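Local coordinates for Rho guanyl nucleotide exchange factor (Rom2), putative (Aspergillus fumigatus Af293, PDB 5O51), which probably acts, as a whole protein, as a guanine-nucleotide exchange factor for Rho-type GTPases, and is represented here by its CNH domain, a beta-propeller, at residues S129-T132 with S137-K140; E199-S202 with E207-S210; L219-R224 with D261-W266; E239-Y244 with S248-R253. All blocks are in the same frame, centred on the assembly; numbering follows the deposited sequence.

The four contacts lie in or beside three successive blades of the seven-bladed propeller of the CNH domain. Contact 1 pairs the two middle strands of one blade. Contact 2 pairs the third and fourth strands of the next, with its centre about 15 Å from that of contact 1. Contact 4 pairs the middle strands of the following blade, and contact 3 joins the helix leading into that blade to its outer edge. Contact 4 is nested inside the chain loop that contact 3 closes, and their centres are about 11 Å apart. The two touch: Ile-264 O lies 2.9 Å from Ser-248 N, a probable hydrogen bond between neighbouring strands. Leu-219 CD2 packs on Phe-249 CE2 at 3.6 Å. Contacts 2 and 4 do not touch; their centres are about 17 Å apart.

Contact 1: S129-T132 with S137-K140; sequences SVKT and STIK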
# COMPACT_ATOMS: atom_id res chain seq x y z
N SER A 129 -5.56 -7.36 9.60
CA SER A 129 -5.08 -6.24 10.42
C SER A 129 -3.90 -6.68 11.27
O SER A 129 -3.93 -7.74 11.87
CB SER A 129 -6.18 -5.75 11.32
OG SER A 129 -6.60 -6.78 12.14
N VAL A 130 -2.87 -5.85 11.32
CA VAL A 130 -1.60 -6.16 11.94
C VAL A 130 -1.34 -5.13 13.02
O VAL A 130 -1.30 -3.95 12.73
CB VAL A 130 -0.50 -6.07 10.91
CG1 VAL A 130 0.88 -6.34 11.54
CG2 VAL A 130 -0.81 -7.03 9.76
N LYS A 131 -1.22 -5.59 14.27
CA LYS A 131 -0.51 -4.84 15.32
C LYS A 131 0.98 -5.20 15.34
O LYS A 131 1.33 -6.34 15.22
CB LYS A 131 -1.10 -5.12 16.69
CG LYS A 131 -0.31 -4.45 17.82
CD LYS A 131 -1.14 -4.30 19.08
CE LYS A 131 -1.55 -5.64 19.67
NZ LYS A 131 -2.37 -5.39 20.88
N THR A 132 1.86 -4.24 15.53
CA THR A 132 3.29 -4.51 15.47
C THR A 132 4.03 -3.51 16.33
O THR A 132 3.57 -2.39 16.49
CB THR A 132 3.82 -4.47 14.01
OG1 THR A 132 5.20 -4.91 13.94
CG2 THR A 132 3.70 -3.06 13.39
N SER A 137 4.50 -8.92 16.45
CA SER A 137 3.43 -8.59 15.54
C SER A 137 2.27 -9.57 15.71
O SER A 137 2.47 -10.76 15.80
CB SER A 137 3.96 -8.60 14.07
OG SER A 137 4.89 -7.53 13.79
N THR A 138 1.05 -9.07 15.73
CA THR A 138 -0.13 -9.92 15.84
C THR A 138 -0.99 -9.69 14.62
O THR A 138 -1.33 -8.53 14.32
CB THR A 138 -0.95 -9.54 17.06
OG1 THR A 138 -0.11 -9.63 18.22
CG2 THR A 138 -2.22 -10.42 17.18
N ILE A 139 -1.34 -10.78 13.92
CA ILE A 139 -2.07 -10.70 12.68
C ILE A 139 -3.47 -11.30 12.82
O ILE A 139 -3.59 -12.47 13.16
CB ILE A 139 -1.35 -11.46 11.55
CG1 ILE A 139 -0.06 -10.76 11.14
CG2 ILE A 139 -2.26 -11.56 10.34
CD1 ILE A 139 1.17 -11.34 11.78
N LYS A 140 -4.50 -10.55 12.43
CA LYS A 140 -5.87 -11.04 12.45
C LYS A 140 -6.47 -11.02 11.06
O LYS A 140 -6.20 -10.10 10.29
CB LYS A 140 -6.72 -10.21 13.38
CG LYS A 140 -6.44 -10.41 14.85
CD LYS A 140 -7.71 -10.19 15.66
CE LYS A 140 -7.42 -10.01 17.14
NZ LYS A 140 -8.26 -8.94 17.75
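The beta hairpin of residues 129-132 and 137-140 supplies the two middle strands of a four-stranded propeller blade, with Ser-129 facing Lys-140 and Thr-132 facing Ser-137. The strands are antiparallel. Ser-129 with Lys-140 and Lys-131 with Thr-138 are the hydrogen-bonded pairs, and each makes two backbone bonds. The shortest of these runs from Thr-138 N to Lys-131 O, 2.8 Å. Val-130 and Ile-139 form a non-hydrogen-bonded pair. Their side chains lie side by side and point the same way, with Val-130 CG2 4.0 Å from Ile-139 CG1. Ile-176 of the next strand also touches Ile-139.

Thr-132 and Ser-137 share that face. Thr-132 OG1 stands anti to its own backbone nitrogen (chi1 -172°), which turns it to the partner strand. Thr-132 OG1 donates to Ser-137 OG at 2.6 Å. Ser-180 N bonds to the same Thr-132 OG1, and Ser-137 OG also bonds to Ala-178 O and Ser-180 OG. On the other face Ser-129 OG lies 3.6 Å from Lys-140 CB.

The two hydroxyls therefore join a polar network that ties this end of the hairpin to residues 178-180, where the chain leads into the next blade.

Contact 2: E199-S202 with E207-S210; sequences EVVS and ETQS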
# COMPACT_ATOMS: atom_id res chain seq x y z
N GLU A 199 8.76 -13.71 5.59
CA GLU A 199 8.45 -15.01 6.20
C GLU A 199 7.05 -15.45 5.79
O GLU A 199 6.05 -14.76 6.01
CB GLU A 199 8.58 -14.98 7.74
CG GLU A 199 9.89 -14.38 8.30
CD GLU A 199 11.12 -15.30 8.31
OE1 GLU A 199 10.98 -16.54 8.34
OE2 GLU A 199 12.26 -14.76 8.31
N VAL A 200 6.98 -16.63 5.20
CA VAL A 200 5.74 -17.18 4.65
C VAL A 200 4.98 -17.94 5.74
O VAL A 200 5.58 -18.70 6.49
CB VAL A 200 6.09 -18.09 3.46
CG1 VAL A 200 4.84 -18.62 2.78
CG2 VAL A 200 6.95 -17.32 2.48
N VAL A 201 3.67 -17.72 5.82
CA VAL A 201 2.82 -18.17 6.94
C VAL A 201 1.55 -18.78 6.37
O VAL A 201 0.89 -18.20 5.52
CB VAL A 201 2.48 -17.01 7.90
CG1 VAL A 201 1.17 -17.23 8.67
CG2 VAL A 201 3.63 -16.82 8.87
N SER A 202 1.22 -19.96 6.87
CA SER A 202 0.20 -20.79 6.25
C SER A 202 -1.19 -20.40 6.75
O SER A 202 -1.41 -20.38 7.96
CB SER A 202 0.51 -22.23 6.62
OG SER A 202 -0.31 -23.17 5.94
N GLU A 207 1.88 -21.87 11.46
CA GLU A 207 3.35 -22.14 11.38
C GLU A 207 3.90 -21.58 10.04
O GLU A 207 3.13 -21.08 9.22
CB GLU A 207 3.73 -23.59 11.69
CG GLU A 207 5.08 -23.83 12.34
CD GLU A 207 5.70 -25.16 11.91
OE1 GLU A 207 5.00 -26.03 11.35
OE2 GLU A 207 6.92 -25.33 12.14
N THR A 208 5.22 -21.67 9.83
CA THR A 208 5.94 -20.59 9.15
C THR A 208 7.36 -20.98 8.67
O THR A 208 8.03 -21.79 9.30
CB THR A 208 6.03 -19.33 10.09
OG1 THR A 208 6.44 -18.18 9.35
CG2 THR A 208 7.00 -19.54 11.29
N GLN A 209 7.79 -20.39 7.55
CA GLN A 209 9.15 -20.58 7.02
C GLN A 209 9.64 -19.30 6.31
O GLN A 209 8.84 -18.54 5.74
CB GLN A 209 9.20 -21.76 6.05
CG GLN A 209 8.33 -21.60 4.81
CD GLN A 209 8.11 -22.89 4.02
OE1 GLN A 209 8.21 -23.99 4.57
NE2 GLN A 209 7.78 -22.77 2.74
N SER A 210 10.95 -19.07 6.32
CA SER A 210 11.52 -17.98 5.56
C SER A 210 11.28 -18.25 4.07
O SER A 210 11.13 -19.39 3.67
CB SER A 210 13.02 -17.82 5.83
OG SER A 210 13.73 -18.44 4.77
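Val-200 and Gln-209 form the hydrogen-bonded pair of an antiparallel hairpin, in which strand 208-210 is the last strand of its propeller blade. Val-200 N donates to Gln-209 O at 2.7 Å, and Gln-209 N returns a bond to Val-200 O. One more backbone bond, from Ser-202 N to Glu-207 O, is longer at 3.2 Å. It lies at the turn end of the hairpin, where the peptide bond before Glu-207 is cis.

The side-chain hydrogen bond comes from Thr-208. Thr-208 OG1 is anti to the backbone nitrogen (chi1 -166°) and reaches Val-200 O at 3.0 Å. The hydroxyl sits above the carbonyl plane, 51° out of it, whereas Gln-209 N lies in that plane. One carbonyl oxygen thus takes two donors from different directions.

The remaining contacts are van der Waals. Val-201 CG2 lies 3.2 Å from Thr-208 OG1 and also touches Thr-208 CB. The Glu-199 chain bends at chi2 (-80°) and brings its carboxylate over to Ser-210. There Glu-199 OE1 lies 3.2 Å from Ser-210 CA. OE1 is also near Ser-210 N, but the angle is too poor for a hydrogen bond.

Thr-208 therefore does double service at the exposed edge of the blade. Its hydroxyl adds a grip on Val-200 O, and the threonine also packs on a methyl of Val-201, a residue that also meets Tyr-174 and Ile-176 of the preceding blade.

Contact 3: L219-R224 with D261-W266; sequences LDFVAR and DWKISW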
# COMPACT_ATOMS: atom_id res chain seq x y z
N LEU A 219 22.63 -15.05 -2.50
CA LEU A 219 21.78 -14.23 -1.61
C LEU A 219 22.40 -13.85 -0.27
O LEU A 219 21.72 -13.41 0.62
CB LEU A 219 20.44 -14.95 -1.34
CG LEU A 219 19.55 -15.30 -2.54
CD1 LEU A 219 18.38 -16.18 -2.09
CD2 LEU A 219 19.04 -14.05 -3.25
N ASP A 220 23.72 -13.97 -0.15
CA ASP A 220 24.40 -13.62 1.09
C ASP A 220 24.36 -12.15 1.46
O ASP A 220 24.40 -11.82 2.64
CB ASP A 220 25.87 -14.08 1.04
CG ASP A 220 26.13 -15.25 1.95
OD1 ASP A 220 25.55 -16.35 1.72
OD2 ASP A 220 26.89 -15.03 2.92
N PHE A 221 24.31 -11.25 0.48
CA PHE A 221 24.17 -9.80 0.74
C PHE A 221 22.93 -9.48 1.57
O PHE A 221 22.94 -8.58 2.45
CB PHE A 221 24.24 -8.97 -0.56
CG PHE A 221 23.06 -9.14 -1.50
CD1 PHE A 221 21.88 -8.39 -1.30
CD2 PHE A 221 23.13 -10.01 -2.59
CE1 PHE A 221 20.78 -8.57 -2.14
CE2 PHE A 221 22.03 -10.19 -3.44
CZ PHE A 221 20.85 -9.46 -3.23
N VAL A 222 21.86 -10.22 1.35
CA VAL A 222 20.68 -10.01 2.15
C VAL A 222 21.00 -10.35 3.63
O VAL A 222 20.62 -9.60 4.56
CB VAL A 222 19.51 -10.88 1.65
CG1 VAL A 222 18.29 -10.67 2.54
CG2 VAL A 222 19.21 -10.64 0.15
N ALA A 223 21.65 -11.51 3.83
CA ALA A 223 21.98 -12.07 5.18
C ALA A 223 23.03 -11.27 5.95
O ALA A 223 23.01 -11.23 7.18
CB ALA A 223 22.46 -13.52 5.04
N ARG A 224 23.98 -10.71 5.22
CA ARG A 224 24.93 -9.68 5.73
C ARG A 224 24.33 -8.60 6.62
O ARG A 224 24.93 -8.18 7.59
CB ARG A 224 25.56 -8.96 4.52
CG ARG A 224 27.05 -8.81 4.55
CD ARG A 224 27.53 -8.18 3.26
NE ARG A 224 27.76 -9.17 2.22
CZ ARG A 224 27.84 -8.91 0.90
NH1 ARG A 224 27.68 -7.67 0.41
NH2 ARG A 224 28.07 -9.92 0.06
N ASP A 261 23.00 -12.31 -12.04
CA ASP A 261 23.79 -11.13 -12.29
C ASP A 261 23.04 -9.78 -12.21
O ASP A 261 23.65 -8.71 -12.39
CB ASP A 261 24.50 -11.27 -13.63
CG ASP A 261 25.48 -12.48 -13.63
OD1 ASP A 261 26.17 -12.75 -12.58
OD2 ASP A 261 25.53 -13.16 -14.67
N TRP A 262 21.76 -9.85 -11.86
CA TRP A 262 20.85 -8.68 -11.89
C TRP A 262 20.58 -8.29 -10.48
O TRP A 262 20.12 -9.11 -9.69
CB TRP A 262 19.51 -9.03 -12.59
CG TRP A 262 18.60 -7.87 -12.97
CD1 TRP A 262 18.47 -7.32 -14.20
CD2 TRP A 262 17.65 -7.18 -12.12
NE1 TRP A 262 17.50 -6.37 -14.18
CE2 TRP A 262 17.00 -6.25 -12.91
CE3 TRP A 262 17.31 -7.27 -10.77
CZ2 TRP A 262 16.05 -5.37 -12.39
CZ3 TRP A 262 16.33 -6.41 -10.27
CH2 TRP A 262 15.73 -5.47 -11.07
N LYS A 263 20.88 -7.03 -10.17
CA LYS A 263 20.67 -6.50 -8.83
C LYS A 263 20.60 -4.94 -8.88
O LYS A 263 21.46 -4.29 -9.53
CB LYS A 263 21.85 -6.90 -7.93
CG LYS A 263 21.74 -6.48 -6.47
CD LYS A 263 23.02 -6.63 -5.68
CE LYS A 263 22.83 -6.08 -4.27
NZ LYS A 263 24.09 -5.87 -3.54
N ILE A 264 19.64 -4.37 -8.13
CA ILE A 264 19.55 -2.89 -7.92
C ILE A 264 19.80 -2.64 -6.46
O ILE A 264 19.24 -3.32 -5.60
CB ILE A 264 18.14 -2.33 -8.29
CG1 ILE A 264 17.87 -2.46 -9.78
CG2 ILE A 264 17.93 -0.90 -7.81
CD1 ILE A 264 16.43 -2.40 -10.15
N SER A 265 20.64 -1.66 -6.19
CA SER A 265 20.78 -1.10 -4.86
C SER A 265 20.21 0.31 -4.94
O SER A 265 20.71 1.13 -5.72
CB SER A 265 22.28 -1.05 -4.43
OG SER A 265 22.66 -2.31 -3.82
N TRP A 266 19.23 0.63 -4.10
CA TRP A 266 18.54 1.96 -4.20
C TRP A 266 19.41 3.07 -3.61
O TRP A 266 20.12 2.87 -2.60
CB TRP A 266 17.13 1.86 -3.53
CG TRP A 266 16.24 0.84 -4.24
CD1 TRP A 266 15.93 -0.38 -3.79
CD2 TRP A 266 15.67 0.95 -5.54
NE1 TRP A 266 15.17 -1.06 -4.73
CE2 TRP A 266 15.00 -0.26 -5.82
CE3 TRP A 266 15.65 1.98 -6.52
CZ2 TRP A 266 14.30 -0.49 -7.01
CZ3 TRP A 266 14.93 1.78 -7.72
CH2 TRP A 266 14.26 0.53 -7.96
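One face of the Phe-221 ring carries the end of the Lys-263 side chain. Lys-263 CE lies over the middle of the ring, 3.8 Å from the Phe-221 centroid and only 10° off the normal, a CH-pi contact. Lys-263 NZ lies over the same face at 4.2 Å from the Phe-221 centroid, which makes the pair a cation-pi interaction as well. The ammonium nitrogen is displaced toward the CG-CD1 side of the ring, with Lys-263 NZ 4.0 Å from Phe-221 CG. Phe-247 and Phe-249 each meet the Phe-221 ring edge-to-face. A second flat group, the Arg-224 guanidinium, has Phe-221 CA over one face.

The lysine chain and the Phe-221 side chain run antiparallel as they overlap. Lys-263 is extended throughout, beginning with CG anti to the backbone nitrogen (chi1 -177°), and this carries CE and NZ across the ring. Phe-221 has chi1 69°, a rotamer that points its ring toward segment 261-266.

Phe-221 belongs to the short helix 220-224, which lies in the connection between two blades, with Leu-219 at its N-cap. Lys-263 lies in segment 261-266, which carries the outermost strand of the second of these blades. The contact thus lays the connecting helix against the blade edge.

No hydrogen bond crosses between the segments. Arg-224 NH1 is 5.6 Å from Lys-263 NZ, so two like charges lie near one another. The ring probably gives the ammonium some electrostatic stabilisation and offers CE a hydrophobic surface. Both residues also touch a neighbouring molecule in the crystal, which may influence the pose.

Contact 4: E239-Y244 with S248-R253; sequences EFLLNY and SFFVNR
Leu-241 and Phe-250 face each other in the hairpin of strands 239-244 and 247-251, the two middle strands of a propeller blade. Leu-241 CD1 lies over one face of the Phe-250 ring, 4.1 Å from its centroid, in a CH-pi contact. Glu-239 crosses the same ring obliquely, but its OE1 makes its salt bridge with Arg-259.

The opposite side of the sheet carries Phe-240, Leu-242, Phe-249 and Val-251. Leu-242 crosses Val-251 at about a right angle, with Leu-242 CD1 3.8 Å from Val-251 CG1. Leu-242 CD1 also lies 4.0 Å from Phe-249 CE2. Phe-249 has CG between the backbone nitrogen and carbonyl carbon (chi1 60°), and the ring reaches Tyr-244. These two rings approach through their rims, with no stacking of one on the other. Their planes are 17° apart, and Tyr-244 CE1 is 3.5 Å from Phe-249 CE1.

The backbones pair antiparallel through two bonds each at Phe-240 with Val-251 and Leu-242 with Phe-249. Asn-243 and Ser-248 add a polar link beside Leu-241. Trp-266 NE1 also hydrogen-bonds to the serine hydroxyl, and Asn-243 ND2 bonds weakly to His-232 O. Ser-248 OG donates to Asn-243 OD1 at 2.6 Å, tilted 20° from the amide carbonyl plane.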
# COMPACT_ATOMS: atom_id res chain seq x y z
N GLU A 239 8.67 -15.96 -11.92
CA GLU A 239 9.66 -15.34 -11.00
C GLU A 239 8.93 -14.29 -10.12
O GLU A 239 7.96 -13.70 -10.55
CB GLU A 239 10.81 -14.64 -11.78
CG GLU A 239 11.47 -15.44 -12.92
CD GLU A 239 12.41 -14.59 -13.81
OE1 GLU A 239 12.18 -13.36 -14.05
OE2 GLU A 239 13.41 -15.17 -14.30
N PHE A 240 9.44 -14.04 -8.92
CA PHE A 240 9.00 -12.90 -8.10
C PHE A 240 10.08 -11.83 -8.01
O PHE A 240 11.25 -12.15 -7.78
CB PHE A 240 8.74 -13.38 -6.71
CG PHE A 240 7.64 -14.38 -6.63
CD1 PHE A 240 7.87 -15.73 -6.94
CD2 PHE A 240 6.37 -14.01 -6.23
CE1 PHE A 240 6.86 -16.68 -6.85
CE2 PHE A 240 5.34 -14.96 -6.12
CZ PHE A 240 5.58 -16.29 -6.44
N LEU A 241 9.68 -10.57 -8.19
CA LEU A 241 10.52 -9.42 -7.92
C LEU A 241 10.33 -9.01 -6.50
O LEU A 241 9.19 -8.66 -6.13
CB LEU A 241 10.20 -8.25 -8.83
CG LEU A 241 10.99 -6.92 -8.54
CD1 LEU A 241 12.47 -7.13 -8.77
CD2 LEU A 241 10.51 -5.82 -9.45
N LEU A 242 11.41 -9.08 -5.72
CA LEU A 242 11.42 -8.74 -4.30
C LEU A 242 12.04 -7.37 -4.09
O LEU A 242 13.14 -7.10 -4.61
CB LEU A 242 12.21 -9.80 -3.56
CG LEU A 242 11.63 -11.24 -3.58
CD1 LEU A 242 12.56 -12.13 -2.74
CD2 LEU A 242 10.26 -11.38 -2.94
N ASN A 243 11.35 -6.51 -3.36
CA ASN A 243 11.72 -5.10 -3.18
C ASN A 243 11.83 -4.77 -1.68
O ASN A 243 10.85 -4.88 -0.91
CB ASN A 243 10.75 -4.12 -3.85
CG ASN A 243 10.59 -4.35 -5.35
OD1 ASN A 243 11.44 -4.01 -6.18
ND2 ASN A 243 9.45 -4.92 -5.72
N TYR A 244 13.04 -4.45 -1.27
CA TYR A 244 13.34 -4.02 0.09
C TYR A 244 13.91 -2.58 0.06
O TYR A 244 14.30 -2.06 -1.01
CB TYR A 244 14.37 -4.93 0.72
CG TYR A 244 14.24 -6.47 0.68
CD1 TYR A 244 14.29 -7.15 -0.49
CD2 TYR A 244 14.21 -7.21 1.86
CE1 TYR A 244 14.23 -8.52 -0.53
CE2 TYR A 244 14.14 -8.60 1.84
CZ TYR A 244 14.19 -9.26 0.63
OH TYR A 244 14.16 -10.66 0.50
N SER A 248 16.73 -4.46 -4.66
CA SER A 248 15.75 -5.29 -5.34
C SER A 248 16.43 -6.39 -6.09
O SER A 248 17.50 -6.17 -6.65
CB SER A 248 14.84 -4.45 -6.26
OG SER A 248 13.95 -3.69 -5.47
N PHE A 249 15.77 -7.57 -6.13
CA PHE A 249 16.23 -8.65 -6.99
C PHE A 249 15.14 -9.70 -7.26
O PHE A 249 14.06 -9.72 -6.64
CB PHE A 249 17.45 -9.30 -6.34
CG PHE A 249 17.15 -9.86 -4.99
CD1 PHE A 249 17.23 -9.07 -3.87
CD2 PHE A 249 16.70 -11.16 -4.87
CE1 PHE A 249 16.88 -9.57 -2.64
CE2 PHE A 249 16.38 -11.68 -3.65
CZ PHE A 249 16.49 -10.89 -2.53
N PHE A 250 15.44 -10.62 -8.18
CA PHE A 250 14.45 -11.68 -8.55
C PHE A 250 14.69 -13.03 -7.83
O PHE A 250 15.86 -13.46 -7.65
CB PHE A 250 14.52 -11.92 -10.03
CG PHE A 250 14.02 -10.83 -10.86
CD1 PHE A 250 12.67 -10.72 -11.13
CD2 PHE A 250 14.91 -9.93 -11.46
CE1 PHE A 250 12.19 -9.69 -11.89
CE2 PHE A 250 14.43 -8.92 -12.25
CZ PHE A 250 13.07 -8.79 -12.46
N VAL A 251 13.62 -13.75 -7.51
CA VAL A 251 13.72 -15.20 -7.12
C VAL A 251 12.77 -16.07 -7.94
O VAL A 251 11.89 -15.52 -8.66
CB VAL A 251 13.51 -15.51 -5.63
CG1 VAL A 251 14.49 -14.76 -4.77
CG2 VAL A 251 12.09 -15.30 -5.19
N ASN A 252 12.95 -17.40 -7.84
CA ASN A 252 12.11 -18.38 -8.58
C ASN A 252 10.86 -19.00 -7.92
O ASN A 252 10.01 -19.53 -8.65
CB ASN A 252 12.96 -19.54 -9.14
CG ASN A 252 13.50 -20.48 -8.07
OD1 ASN A 252 13.14 -20.42 -6.86
ND2 ASN A 252 14.42 -21.33 -8.49
N ARG A 253 10.73 -18.96 -6.59
CA ARG A 253 9.69 -19.78 -5.88
C ARG A 253 10.37 -21.06 -5.45
O ARG A 253 10.87 -21.78 -6.27
CB ARG A 253 8.35 -20.02 -6.64
CG ARG A 253 7.80 -21.43 -6.74
CD ARG A 253 8.53 -22.32 -7.75
NE ARG A 253 7.71 -22.83 -8.85
CZ ARG A 253 7.04 -23.99 -8.86
NH1 ARG A 253 7.02 -24.82 -7.81
NH2 ARG A 253 6.35 -24.33 -9.95